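Local coordinates for protein hydrogenase maturation factor (Thermoanaerobacter tengcongensis, PDB 3VTH) that probably transfers the carbamoyl group of carbamoyl phosphate, in an ATP-dependent reaction, to the C-terminal thiol of HypE during [NiFe]-hydrogenase maturation, at residues A[390-395]-A[727-732]; A[487-492]-A[741-746]; A[495-500]-A[696-701]. One frame throughout, in Å; residues are numbered along the deposited sequence.

Contact 1 (A[390-395]-A[727-732]); sequences QPILLK and NSKVPC
Ile392 alone carries the 390-395 side of this contact, pressing the end of its side chain against Lys729 and Val730 in the loop between strand 723-726 and helix 737-749. At the start of the segment, the carbonyl of Gln390 accepts a hydrogen bond from Arg383, whose guanidinium also serves Lys729 O, so that one arginine ties the two backbones together. Ile392 follows on the short strand 392-393, at the edge of the six-stranded sheet, where its backbone pairs with Ala421. Its CG1 stands anti to the carbonyl carbon (chi1 -57°), and this branch carries CD1 across to the loop. There Ile392 CD1 lies 4.1 Å from Val730 CG1, and Ile392 CG1 keeps the same 4.1 Å from Val730 CG1, so both carbons of the arm meet the same valine methyl. Ile392 CD1 also reaches Lys729 CB at 4.1 Å; the lysine offers just the root of its chain, while the rest of it turns elsewhere. The CA atoms of Ile392 and Lys729 remain 8.0 Å apart, leaving the span to side chains. Glu494 in helix 483-494 holds the loop itself, receiving the backbone N-H groups of Ser728, Lys729 and Val730. With no hydrogen bond across the segments, direct cohesion here is van der Waals contact of a few aliphatic carbons, which sets no strict direction on how the side chains meet.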
loop_
_atom_site.group_PDB
_atom_site.type_symbol
_atom_site.label_atom_id
_atom_site.label_comp_id
_atom_site.label_asym_id
_atom_site.label_seq_id
_atom_site.Cartn_x
_atom_site.Cartn_y
_atom_site.Cartn_z
ATOM N N GLN A 390 9.101 -1.198 -5.060
ATOM C CA GLN A 390 9.572 -2.579 -5.310
ATOM C C GLN A 390 8.539 -3.293 -6.189
ATOM O O GLN A 390 7.326 -3.284 -5.869
ATOM C CB GLN A 390 9.816 -3.346 -4.004
ATOM C CG GLN A 390 10.251 -4.819 -4.193
ATOM C CD GLN A 390 10.612 -5.512 -2.881
ATOM O OE1 GLN A 390 10.803 -4.870 -1.851
ATOM N NE2 GLN A 390 10.713 -6.837 -2.923
ATOM N N PRO A 391 9.004 -3.887 -7.308
ATOM C CA PRO A 391 8.056 -4.507 -8.225
ATOM C C PRO A 391 7.522 -5.847 -7.718
ATOM O O PRO A 391 8.127 -6.476 -6.843
ATOM C CB PRO A 391 8.879 -4.710 -9.492
ATOM C CG PRO A 391 10.319 -4.915 -8.961
ATOM C CD PRO A 391 10.395 -3.946 -7.819
ATOM N N ILE A 392 6.380 -6.248 -8.266
ATOM C CA ILE A 392 5.879 -7.609 -8.141
ATOM C C ILE A 392 6.593 -8.465 -9.193
ATOM O O ILE A 392 6.647 -8.109 -10.374
ATOM C CB ILE A 392 4.338 -7.667 -8.348
ATOM C CG1 ILE A 392 3.608 -6.738 -7.353
ATOM C CG2 ILE A 392 3.800 -9.106 -8.250
ATOM C CD1 ILE A 392 4.033 -6.885 -5.902
ATOM N N LEU A 393 7.143 -9.587 -8.749
ATOM C CA LEU A 393 7.862 -10.488 -9.641
ATOM C C LEU A 393 6.895 -11.338 -10.440
ATOM O O LEU A 393 5.984 -11.975 -9.878
ATOM C CB LEU A 393 8.837 -11.365 -8.853
ATOM C CG LEU A 393 9.921 -12.113 -9.646
ATOM C CD1 LEU A 393 10.779 -11.145 -10.449
ATOM C CD2 LEU A 393 10.794 -12.991 -8.725
ATOM N N LEU A 394 7.069 -11.319 -11.757
ATOM C CA LEU A 394 6.295 -12.192 -12.633
ATOM C C LEU A 394 7.098 -13.465 -12.950
ATOM O O LEU A 394 8.313 -13.439 -12.977
ATOM C CB LEU A 394 5.875 -11.437 -13.901
ATOM C CG LEU A 394 5.094 -10.135 -13.620
ATOM C CD1 LEU A 394 4.827 -9.310 -14.873
ATOM C CD2 LEU A 394 3.785 -10.427 -12.875
ATOM N N LYS A 395 6.397 -14.571 -13.183
ATOM C CA LYS A 395 7.027 -15.869 -13.489
ATOM C C LYS A 395 7.734 -15.844 -14.845
ATOM O O LYS A 395 8.828 -16.384 -15.000
ATOM C CB LYS A 395 5.959 -16.972 -13.444
ATOM C CG LYS A 395 6.433 -18.378 -13.792
ATOM C CD LYS A 395 5.226 -19.291 -14.067
ATOM C CE LYS A 395 5.628 -20.608 -14.739
ATOM N NZ LYS A 395 6.457 -21.477 -13.840
ATOM N N ASN A 727 -5.194 -11.465 -1.416
ATOM C CA ASN A 727 -4.163 -10.459 -1.592
ATOM C C ASN A 727 -3.305 -10.310 -0.364
ATOM O O ASN A 727 -3.779 -10.492 0.768
ATOM C CB ASN A 727 -4.779 -9.099 -1.935
ATOM C CG ASN A 727 -5.360 -9.064 -3.349
ATOM O OD1 ASN A 727 -4.621 -8.973 -4.341
ATOM N ND2 ASN A 727 -6.668 -9.160 -3.442
ATOM N N SER A 728 -2.035 -9.978 -0.599
ATOM C CA SER A 728 -1.074 -9.828 0.489
ATOM C C SER A 728 -0.058 -8.698 0.221
ATOM O O SER A 728 0.141 -7.824 1.044
ATOM C CB SER A 728 -0.369 -11.171 0.751
ATOM O OG SER A 728 0.558 -11.051 1.821
ATOM N N LYS A 729 0.556 -8.733 -0.950
ATOM C CA LYS A 729 1.577 -7.767 -1.376
ATOM C C LYS A 729 0.967 -6.515 -1.972
ATOM O O LYS A 729 1.587 -5.440 -1.935
ATOM C CB LYS A 729 2.470 -8.424 -2.439
ATOM C CG LYS A 729 3.343 -9.534 -1.850
ATOM C CD LYS A 729 4.251 -10.148 -2.906
ATOM C CE LYS A 729 5.308 -11.043 -2.273
ATOM N NZ LYS A 729 4.724 -12.115 -1.419
ATOM N N VAL A 730 -0.234 -6.659 -2.546
ATOM C CA VAL A 730 -1.007 -5.492 -3.009
ATOM C C VAL A 730 -2.378 -5.583 -2.328
ATOM O O VAL A 730 -2.722 -6.646 -1.827
ATOM C CB VAL A 730 -1.109 -5.381 -4.575
ATOM C CG1 VAL A 730 0.300 -5.464 -5.232
ATOM C CG2 VAL A 730 -2.065 -6.431 -5.176
ATOM N N PRO A 731 -3.119 -4.470 -2.248
ATOM C CA PRO A 731 -4.387 -4.517 -1.512
ATOM C C PRO A 731 -5.495 -5.296 -2.254
ATOM O O PRO A 731 -5.465 -5.416 -3.489
ATOM C CB PRO A 731 -4.776 -3.035 -1.387
ATOM C CG PRO A 731 -3.449 -2.272 -1.529
ATOM C CD PRO A 731 -2.748 -3.081 -2.596
ATOM N N CYS A 732 -6.446 -5.835 -1.481
ATOM C CA CYS A 732 -7.657 -6.394 -2.053
ATOM C C CYS A 732 -8.614 -5.253 -2.403
ATOM O O CYS A 732 -9.572 -5.453 -3.141
ATOM C CB CYS A 732 -8.323 -7.404 -1.087
ATOM S SG CYS A 732 -8.853 -6.680 0.496
#

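Contact 2 (A[487-492]-A[741-746]). With FE (Fe (III) ion), chain I.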
loop_
_atom_site.group_PDB
_atom_site.type_symbol
_atom_site.label_atom_id
_atom_site.label_comp_id
_atom_site.label_asym_id
_atom_site.label_seq_id
_atom_site.Cartn_x
_atom_site.Cartn_y
_atom_site.Cartn_z
ATOM N N HIS A 487 -9.773 -7.435 -9.810
ATOM C CA HIS A 487 -9.530 -7.768 -8.385
ATOM C C HIS A 487 -9.040 -9.216 -8.258
ATOM O O HIS A 487 -8.034 -9.492 -7.583
ATOM C CB HIS A 487 -10.810 -7.608 -7.529
ATOM C CG HIS A 487 -11.051 -6.225 -6.996
ATOM N ND1 HIS A 487 -10.113 -5.521 -6.265
ATOM C CD2 HIS A 487 -12.162 -5.444 -7.031
ATOM C CE1 HIS A 487 -10.630 -4.361 -5.891
ATOM N NE2 HIS A 487 -11.872 -4.290 -6.347
ATOM N N ILE A 488 -9.741 -10.152 -8.899
ATOM C CA ILE A 488 -9.357 -11.569 -8.804
ATOM C C ILE A 488 -7.955 -11.796 -9.400
ATOM O O ILE A 488 -7.129 -12.514 -8.812
ATOM C CB ILE A 488 -10.411 -12.518 -9.478
ATOM C CG1 ILE A 488 -11.796 -12.349 -8.846
ATOM C CG2 ILE A 488 -9.974 -14.013 -9.425
ATOM C CD1 ILE A 488 -11.830 -12.448 -7.300
ATOM N N ALA A 489 -7.686 -11.161 -10.545
ATOM C CA ALA A 489 -6.393 -11.315 -11.224
ATOM C C ALA A 489 -5.232 -10.719 -10.423
ATOM O O ALA A 489 -4.112 -11.241 -10.490
ATOM C CB ALA A 489 -6.430 -10.687 -12.613
ATOM N N SER A 490 -5.493 -9.642 -9.677
ATOM C CA SER A 490 -4.457 -9.029 -8.833
ATOM C C SER A 490 -3.928 -10.032 -7.812
ATOM O O SER A 490 -2.717 -10.117 -7.586
ATOM C CB SER A 490 -4.930 -7.725 -8.162
ATOM O OG SER A 490 -5.819 -7.934 -7.064
ATOM N N CYS A 491 -4.836 -10.795 -7.217
ATOM C CA CYS A 491 -4.449 -11.863 -6.297
ATOM C C CYS A 491 -3.767 -13.024 -7.039
ATOM O O CYS A 491 -2.723 -13.509 -6.598
ATOM C CB CYS A 491 -5.660 -12.344 -5.501
ATOM S SG CYS A 491 -5.286 -13.695 -4.387
ATOM N N MET A 492 -4.323 -13.449 -8.176
ATOM C CA MET A 492 -3.678 -14.492 -8.994
ATOM C C MET A 492 -2.230 -14.135 -9.345
ATOM O O MET A 492 -1.337 -14.983 -9.242
ATOM C CB MET A 492 -4.472 -14.750 -10.278
ATOM C CG MET A 492 -5.863 -15.343 -10.056
ATOM S SD MET A 492 -6.830 -15.462 -11.577
ATOM C CE MET A 492 -5.905 -16.768 -12.403
ATOM N N GLN A 741 -5.349 -5.685 -13.857
ATOM C CA GLN A 741 -5.485 -5.195 -15.235
ATOM C C GLN A 741 -4.248 -5.535 -16.051
ATOM O O GLN A 741 -4.358 -5.931 -17.210
ATOM C CB GLN A 741 -5.672 -3.676 -15.294
ATOM C CG GLN A 741 -6.956 -3.132 -14.666
ATOM C CD GLN A 741 -6.935 -1.614 -14.546
ATOM O OE1 GLN A 741 -5.862 -1.000 -14.430
ATOM N NE2 GLN A 741 -8.131 -0.998 -14.549
ATOM N N ALA A 742 -3.076 -5.355 -15.441
ATOM C CA ALA A 742 -1.795 -5.593 -16.119
ATOM C C ALA A 742 -1.626 -7.044 -16.532
ATOM O O ALA A 742 -1.275 -7.316 -17.670
ATOM C CB ALA A 742 -0.609 -5.137 -15.244
ATOM N N VAL A 743 -1.885 -7.986 -15.628
ATOM C CA VAL A 743 -1.663 -9.398 -15.979
ATOM C C VAL A 743 -2.758 -9.949 -16.882
ATOM O O VAL A 743 -2.515 -10.856 -17.660
ATOM C CB VAL A 743 -1.414 -10.324 -14.759
ATOM C CG1 VAL A 743 -0.130 -9.894 -14.040
ATOM C CG2 VAL A 743 -2.635 -10.338 -13.799
ATOM N N ILE A 744 -3.964 -9.396 -16.786
ATOM C CA ILE A 744 -5.015 -9.802 -17.710
ATOM C C ILE A 744 -4.670 -9.369 -19.132
ATOM O O ILE A 744 -4.770 -10.153 -20.087
ATOM C CB ILE A 744 -6.392 -9.242 -17.296
ATOM C CG1 ILE A 744 -6.907 -10.001 -16.078
ATOM C CG2 ILE A 744 -7.403 -9.371 -18.472
ATOM C CD1 ILE A 744 -8.021 -9.265 -15.335
ATOM N N ALA A 745 -4.268 -8.116 -19.278
ATOM C CA ALA A 745 -3.972 -7.611 -20.612
ATOM C C ALA A 745 -2.763 -8.351 -21.194
ATOM O O ALA A 745 -2.739 -8.680 -22.387
ATOM C CB ALA A 745 -3.749 -6.087 -20.584
ATOM N N ASN A 746 -1.780 -8.642 -20.337
ATOM C CA ASN A 746 -0.605 -9.401 -20.742
ATOM C C ASN A 746 -0.968 -10.787 -21.254
ATOM O O ASN A 746 -0.441 -11.226 -22.276
ATOM C CB ASN A 746 0.422 -9.502 -19.608
ATOM C CG ASN A 746 1.680 -10.230 -20.039
ATOM O OD1 ASN A 746 2.464 -9.719 -20.847
ATOM N ND2 ASN A 746 1.858 -11.446 -19.535
HETATM FE FE FE I . -13.293 -2.643 -6.189
#
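Ala489 CB sits only 3.5 Å from Ile744 CD1, closer than ordinary carbon-carbon contact, where helix 483-494 packs on the C-terminal helix 737-749 in the Kae1-like domain, whose family belongs to the actin-ATPase clan. The next carbon inward, Ile744 CG1, is nearly as close, at 3.6 Å from Ala489 CB. Ile744 gets there although its CB does not point straight at the other helix: CG1 lies anti to the carbonyl carbon and chi2 of 162° stretches the arm outward, so its end comes up against the alanine methyl. Val743 adds a second touch on the same residue, its CG2 standing 4.0 Å from Ala489 CB and 3.7 Å from Ala489 O. A small side chain at this point lets the helices come near, with the CA atoms of Ala489 and Ile744 6.8 Å apart. The contact is buried and wholly apolar in its side chains. Ala489 points its CB toward helix 737-749, whereas His487, two residues earlier, points away from it, and its ring binds the iron, which His483, Asp507 and Asp734 also bind. His487 NE2 holds the iron at 2.2 Å, with the ring carbons CD2 and CE1 of His487 nearly equidistant from the metal, at 3.1 and 3.2 Å.

Contact 3 (A[495-500]-A[696-701])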
loop_
_atom_site.group_PDB
_atom_site.type_symbol
_atom_site.label_atom_id
_atom_site.label_comp_id
_atom_site.label_asym_id
_atom_site.label_seq_id
_atom_site.Cartn_x
_atom_site.Cartn_y
_atom_site.Cartn_z
ATOM N N HIS A 495 0.230 -14.714 -6.563
ATOM C CA HIS A 495 0.424 -16.121 -6.276
ATOM C C HIS A 495 0.804 -16.941 -7.496
ATOM O O HIS A 495 0.790 -18.163 -7.437
ATOM C CB HIS A 495 -0.814 -16.693 -5.576
ATOM C CG HIS A 495 -1.103 -16.031 -4.263
ATOM N ND1 HIS A 495 -0.432 -16.359 -3.105
ATOM C CD2 HIS A 495 -1.959 -15.034 -3.934
ATOM C CE1 HIS A 495 -0.877 -15.605 -2.114
ATOM N NE2 HIS A 495 -1.809 -14.798 -2.589
ATOM N N ASN A 496 1.156 -16.268 -8.591
ATOM C CA ASN A 496 1.550 -16.944 -9.838
ATOM C C ASN A 496 0.512 -17.944 -10.351
ATOM O O ASN A 496 0.852 -19.014 -10.856
ATOM C CB ASN A 496 2.931 -17.611 -9.680
ATOM C CG ASN A 496 3.969 -16.656 -9.108
ATOM O OD1 ASN A 496 4.567 -16.922 -8.059
ATOM N ND2 ASN A 496 4.163 -15.529 -9.778
ATOM N N LEU A 497 -0.763 -17.584 -10.216
ATOM C CA LEU A 497 -1.831 -18.435 -10.707
ATOM C C LEU A 497 -2.180 -18.038 -12.129
ATOM O O LEU A 497 -2.243 -16.842 -12.460
ATOM C CB LEU A 497 -3.069 -18.375 -9.806
ATOM C CG LEU A 497 -2.878 -18.725 -8.329
ATOM C CD1 LEU A 497 -4.164 -18.480 -7.552
ATOM C CD2 LEU A 497 -2.378 -20.168 -8.137
ATOM N N ASP A 498 -2.406 -19.056 -12.957
ATOM C CA ASP A 498 -2.642 -18.886 -14.384
ATOM C C ASP A 498 -3.480 -20.075 -14.858
ATOM O O ASP A 498 -3.019 -20.915 -15.655
ATOM C CB ASP A 498 -1.299 -18.816 -15.129
ATOM C CG ASP A 498 -1.462 -18.661 -16.640
ATOM O OD1 ASP A 498 -0.521 -19.044 -17.366
ATOM O OD2 ASP A 498 -2.512 -18.165 -17.108
ATOM N N GLU A 499 -4.699 -20.141 -14.328
ATOM C CA GLU A 499 -5.659 -21.211 -14.588
ATOM C C GLU A 499 -7.009 -20.696 -14.100
ATOM O O GLU A 499 -7.077 -19.655 -13.445
ATOM C CB GLU A 499 -5.281 -22.479 -13.821
ATOM C CG GLU A 499 -5.357 -22.339 -12.277
ATOM C CD GLU A 499 -4.728 -23.532 -11.569
ATOM O OE1 GLU A 499 -5.478 -24.409 -11.078
ATOM O OE2 GLU A 499 -3.478 -23.597 -11.528
ATOM N N LYS A 500 -8.081 -21.414 -14.421
ATOM C CA LYS A 500 -9.407 -21.027 -13.961
ATOM C C LYS A 500 -9.551 -21.250 -12.458
ATOM O O LYS A 500 -9.284 -22.332 -11.956
ATOM C CB LYS A 500 -10.498 -21.788 -14.721
ATOM C CG LYS A 500 -10.847 -21.205 -16.091
ATOM C CD LYS A 500 -11.867 -22.095 -16.779
ATOM C CE LYS A 500 -11.763 -22.032 -18.303
ATOM N NZ LYS A 500 -12.490 -20.865 -18.860
ATOM N N LYS A 696 -9.462 -24.208 -6.462
ATOM C CA LYS A 696 -8.779 -22.977 -6.077
ATOM C C LYS A 696 -9.790 -21.846 -5.981
ATOM O O LYS A 696 -10.607 -21.648 -6.902
ATOM C CB LYS A 696 -7.690 -22.599 -7.080
ATOM C CG LYS A 696 -6.469 -23.555 -7.099
ATOM C CD LYS A 696 -5.347 -22.953 -7.931
ATOM C CE LYS A 696 -4.093 -23.852 -7.966
ATOM N NZ LYS A 696 -4.331 -25.158 -8.621
ATOM N N VAL A 697 -9.726 -21.123 -4.864
ATOM C CA VAL A 697 -10.625 -20.015 -4.590
ATOM C C VAL A 697 -9.798 -18.774 -4.293
ATOM O O VAL A 697 -8.890 -18.816 -3.448
ATOM C CB VAL A 697 -11.508 -20.289 -3.368
ATOM C CG1 VAL A 697 -12.426 -19.075 -3.083
ATOM C CG2 VAL A 697 -12.339 -21.557 -3.571
ATOM N N VAL A 698 -10.118 -17.681 -4.986
ATOM C CA VAL A 698 -9.469 -16.393 -4.786
ATOM C C VAL A 698 -10.476 -15.412 -4.165
ATOM O O VAL A 698 -11.596 -15.256 -4.667
ATOM C CB VAL A 698 -8.947 -15.814 -6.135
ATOM C CG1 VAL A 698 -8.448 -14.384 -5.958
ATOM C CG2 VAL A 698 -7.845 -16.696 -6.714
ATOM N N LEU A 699 -10.063 -14.741 -3.090
ATOM C CA LEU A 699 -10.900 -13.742 -2.444
ATOM C C LEU A 699 -10.277 -12.383 -2.652
ATOM O O LEU A 699 -9.118 -12.174 -2.294
ATOM C CB LEU A 699 -11.028 -14.018 -0.929
ATOM C CG LEU A 699 -11.305 -15.464 -0.492
ATOM C CD1 LEU A 699 -11.145 -15.606 1.045
ATOM C CD2 LEU A 699 -12.689 -15.917 -0.925
ATOM N N SER A 700 -11.024 -11.462 -3.252
ATOM C CA SER A 700 -10.507 -10.093 -3.444
ATOM C C SER A 700 -11.652 -9.076 -3.501
ATOM O O SER A 700 -12.820 -9.448 -3.410
ATOM C CB SER A 700 -9.619 -10.021 -4.697
ATOM O OG SER A 700 -8.873 -8.809 -4.713
ATOM N N GLY A 701 -11.313 -7.800 -3.658
ATOM C CA GLY A 701 -12.302 -6.737 -3.575
ATOM C C GLY A 701 -12.224 -6.157 -2.180
ATOM O O GLY A 701 -11.863 -6.853 -1.226
#
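The Schellman motif that ends helix 483-494, with Asn496 at positive phi as its C-prime residue, delivers Leu497 and then Glu499 onto strand 696-700. Leu497 N bonds back to Met492 O, and its side chain points toward the strand. The two branches divide the work: CD1 of Leu497 meets Val698 CG2 at 4.2 Å, the two side chains running antiparallel past one another, while Leu497 CD2 lies 4.1 Å from Lys696 CE. Beyond this apolar patch the lysine forms a salt bridge, its NZ giving a hydrogen bond of 2.8 Å to Glu499 OE1. The ammonium comes from above the carboxylate, 39° out of its plane, and the two side chains run nearly perpendicular; a bend at the last torsion of Lys696 (chi4 64°) turns NZ to the oxygen. Lys696 also has a weak, long ion pair with Glu723. A leucine in place of Lys696 would probably leave the Glu499 carboxylate without its cationic mate and free to turn. Strand 696-700 runs parallel to strands 501-507 and 723-726, to which it is hydrogen-bonded; Ile488 and Cys491 of helix 483-494 cover Val698 on one face, and helix 707-719 packs on Leu699.

Overall arrangement
The three contacts lie close together around helix 483-494. The centres of contacts 1 and 2 are about 11 Å apart, those of contacts 1 and 3 about 13 Å, and those of contacts 2 and 3 about 9 Å. Contact 2 uses the body of that helix and contact 3 the loop leaving it. Along the chain the segments of contacts 1 and 2 alternate, while both segments of contact 3 fall between those of either. Leu394 packs on Val743, joining contacts 1 and 2, and Cys491 on Val698, joining contacts 2 and 3. Sequence-distant parts of the Kae1-like region, from edge strand 392-393 to C-terminal helix 737-749, thus converge beside the helix that supplies His483 and His487 to the iron.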